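PDB 2OKV: probable D-tyrosyl-tRNA(Tyr) deacylase 1 from Homo sapiens, which removes D-amino acids, and glycine mischarged onto tRNA(Ala), from aminoacyl-tRNAs as a homodimeric editing enzyme, and may act as an ATPase in DNA replication. Local coordinates for residues R25-L30 and R53-E58. Residues are numbered along the deposited sequence; the frame is centred on the assembly and turned at random.
Sequences RGICVL and RVFEDE
Phe-55 pushes its ring end-on against the backbone of Gly-26, a small example of how an aromatic residue can bridge a central strand and an outlying hairpin without any hydrogen bond between them. CZ lies 3.4 Å from Gly-26 O and 3.6 Å from Gly-26 C, both met at the ring edge near its plane. The ring reaches that far because it is swung to the side of the backbone N, opposite the carbonyl carbon (chi1 -60°). One face is covered from within the same strand: Val-54 CG1 sits over the ring centre, 3.7 Å above the plane. That methyl also touches Ile-27 CD1 at 3.8 Å, and CD1 in turn comes within 4.1 Å of Phe-55 CE1, closing a compact apolar cluster. It is thus the end of the CG1 branch of Ile-27 that reaches both partners, from a first torsion far from staggered (chi1 -129°).

Two neighbouring side chains can point toward the same strand because Val-54 and Phe-55 form a classic beta bulge opposite Lys-65, in the short two-stranded hairpin that follows helix 39-51. Strand 26-32 belongs instead to the mixed five-stranded sheet of the deacylase fold; the axes of 26-30 and 53-55 come within 8.8 Å, with their N-to-C directions 124° apart, too far for backbone pairing. Tyr-72 meets the Phe-55 ring edge-to-face, while Val-141 and Ile-143 pack on Val-54. Cys-28, which follows Ile-27, belongs to the magnesium site.

Between the two segments, contact ends beyond this cluster. Arg-25 leads its guanidinium away from the hairpin into an exposed position, and past Phe-55 the chain departs through Glu-56 and Asp-57 to the exposed Glu-58, which does not touch residues 25-30.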
loop_
_atom_site.group_PDB
_atom_site.type_symbol
_atom_site.label_atom_id
_atom_site.label_comp_id
_atom_site.label_asym_id
_atom_site.label_seq_id
_atom_site.Cartn_x
_atom_site.Cartn_y
_atom_site.Cartn_z
ATOM N N ARG B 25 15.112 -8.440 3.265
ATOM C CA ARG B 25 14.162 -8.960 2.294
ATOM C C ARG B 25 12.954 -9.597 2.988
ATOM O O ARG B 25 13.091 -10.295 4.001
ATOM C CB ARG B 25 14.839 -9.980 1.382
ATOM C CG ARG B 25 15.843 -9.372 0.423
ATOM C CD ARG B 25 16.045 -10.313 -0.754
ATOM N NE ARG B 25 16.900 -9.743 -1.791
ATOM C CZ ARG B 25 18.110 -10.210 -2.100
ATOM N NH1 ARG B 25 18.611 -11.256 -1.448
ATOM N NH2 ARG B 25 18.825 -9.636 -3.066
ATOM N N GLY B 26 11.773 -9.353 2.436
ATOM C CA GLY B 26 10.555 -9.922 2.968
ATOM C C GLY B 26 9.334 -9.103 2.586
ATOM O O GLY B 26 9.187 -8.662 1.443
ATOM N N ILE B 27 8.473 -8.864 3.561
ATOM C CA ILE B 27 7.163 -8.288 3.294
ATOM C C ILE B 27 6.770 -7.268 4.384
ATOM O O ILE B 27 7.001 -7.508 5.563
ATOM C CB ILE B 27 6.195 -9.494 3.076
ATOM C CG1 ILE B 27 5.376 -9.377 1.807
ATOM C CG2 ILE B 27 5.489 -10.060 4.329
ATOM C CD1 ILE B 27 4.971 -10.698 1.323
ATOM N N CYS B 28 6.236 -6.116 3.968
ATOM C CA CYS B 28 5.677 -5.123 4.890
ATOM C C CYS B 28 4.166 -5.192 4.780
ATOM O O CYS B 28 3.606 -5.052 3.696
ATOM C CB CYS B 28 6.167 -3.692 4.564
ATOM S SG CYS B 28 5.501 -2.398 5.672
ATOM N N VAL B 29 3.514 -5.412 5.908
ATOM C CA VAL B 29 2.072 -5.563 5.957
ATOM C C VAL B 29 1.494 -4.374 6.714
ATOM O O VAL B 29 1.861 -4.114 7.872
ATOM C CB VAL B 29 1.667 -6.882 6.672
ATOM C CG1 VAL B 29 0.137 -7.036 6.718
ATOM C CG2 VAL B 29 2.333 -8.085 5.989
ATOM N N LEU B 30 0.608 -3.641 6.046
ATOM C CA LEU B 30 -0.177 -2.619 6.704
ATOM C C LEU B 30 -1.527 -3.223 7.013
ATOM O O LEU B 30 -2.251 -3.627 6.096
ATOM C CB LEU B 30 -0.300 -1.384 5.812
ATOM C CG LEU B 30 1.045 -0.693 5.540
ATOM C CD1 LEU B 30 0.945 0.240 4.353
ATOM C CD2 LEU B 30 1.545 0.088 6.791
ATOM N N ARG B 53 2.224 -16.069 -2.127
ATOM C CA ARG B 53 3.346 -16.357 -3.030
ATOM C C ARG B 53 3.759 -15.124 -3.839
ATOM O O ARG B 53 3.309 -14.918 -4.973
ATOM C CB ARG B 53 2.984 -17.482 -4.000
ATOM C CG ARG B 53 2.837 -18.886 -3.409
ATOM C CD ARG B 53 2.173 -19.826 -4.471
ATOM N NE ARG B 53 2.830 -21.122 -4.566
ATOM C CZ ARG B 53 3.256 -21.686 -5.702
ATOM N NH1 ARG B 53 3.100 -21.080 -6.882
ATOM N NH2 ARG B 53 3.853 -22.868 -5.660
ATOM N N VAL B 54 4.649 -14.339 -3.257
ATOM C CA VAL B 54 5.062 -13.081 -3.838
ATOM C C VAL B 54 6.543 -13.114 -4.276
ATOM O O VAL B 54 7.055 -12.168 -4.887
ATOM C CB VAL B 54 4.718 -11.977 -2.808
ATOM C CG1 VAL B 54 5.937 -11.263 -2.272
ATOM C CG2 VAL B 54 3.625 -11.079 -3.315
ATOM N N PHE B 55 7.213 -14.227 -3.977
ATOM C CA PHE B 55 8.647 -14.374 -4.260
ATOM C C PHE B 55 8.950 -15.364 -5.379
ATOM O O PHE B 55 8.141 -16.247 -5.675
ATOM C CB PHE B 55 9.401 -14.750 -2.977
ATOM C CG PHE B 55 9.259 -13.724 -1.885
ATOM C CD1 PHE B 55 8.348 -13.910 -0.843
ATOM C CD2 PHE B 55 10.013 -12.549 -1.917
ATOM C CE1 PHE B 55 8.187 -12.929 0.155
ATOM C CE2 PHE B 55 9.867 -11.565 -0.915
ATOM C CZ PHE B 55 8.942 -11.760 0.115
ATOM N N GLU B 56 10.122 -15.197 -5.998
ATOM C CA GLU B 56 10.602 -16.106 -7.051
ATOM C C GLU B 56 11.303 -17.343 -6.469
ATOM O O GLU B 56 11.824 -17.291 -5.354
ATOM C CB GLU B 56 11.594 -15.386 -7.972
ATOM C CG GLU B 56 11.105 -14.088 -8.596
ATOM C CD GLU B 56 12.223 -13.326 -9.327
ATOM O OE1 GLU B 56 13.357 -13.852 -9.437
ATOM O OE2 GLU B 56 11.962 -12.195 -9.799
ATOM N N ASP B 57 11.309 -18.441 -7.222
ATOM C CA ASP B 57 12.195 -19.582 -6.944
ATOM C C ASP B 57 13.599 -19.356 -7.542
ATOM O O ASP B 57 13.855 -18.308 -8.129
ATOM C CB ASP B 57 11.570 -20.913 -7.407
ATOM C CG ASP B 57 11.466 -21.044 -8.927
ATOM O OD1 ASP B 57 11.984 -20.181 -9.679
ATOM O OD2 ASP B 57 10.860 -22.039 -9.377
ATOM N N GLU B 58 14.501 -20.326 -7.378
ATOM C CA GLU B 58 15.893 -20.168 -7.835
ATOM C C GLU B 58 16.042 -20.011 -9.347
ATOM O O GLU B 58 16.946 -19.309 -9.809
ATOM C CB GLU B 58 16.802 -21.288 -7.302
ATOM C CG GLU B 58 17.630 -20.852 -6.087
ATOM C CD GLU B 58 16.778 -20.268 -4.960
ATOM O OE1 GLU B 58 16.084 -21.052 -4.270
ATOM O OE2 GLU B 58 16.805 -19.033 -4.751
#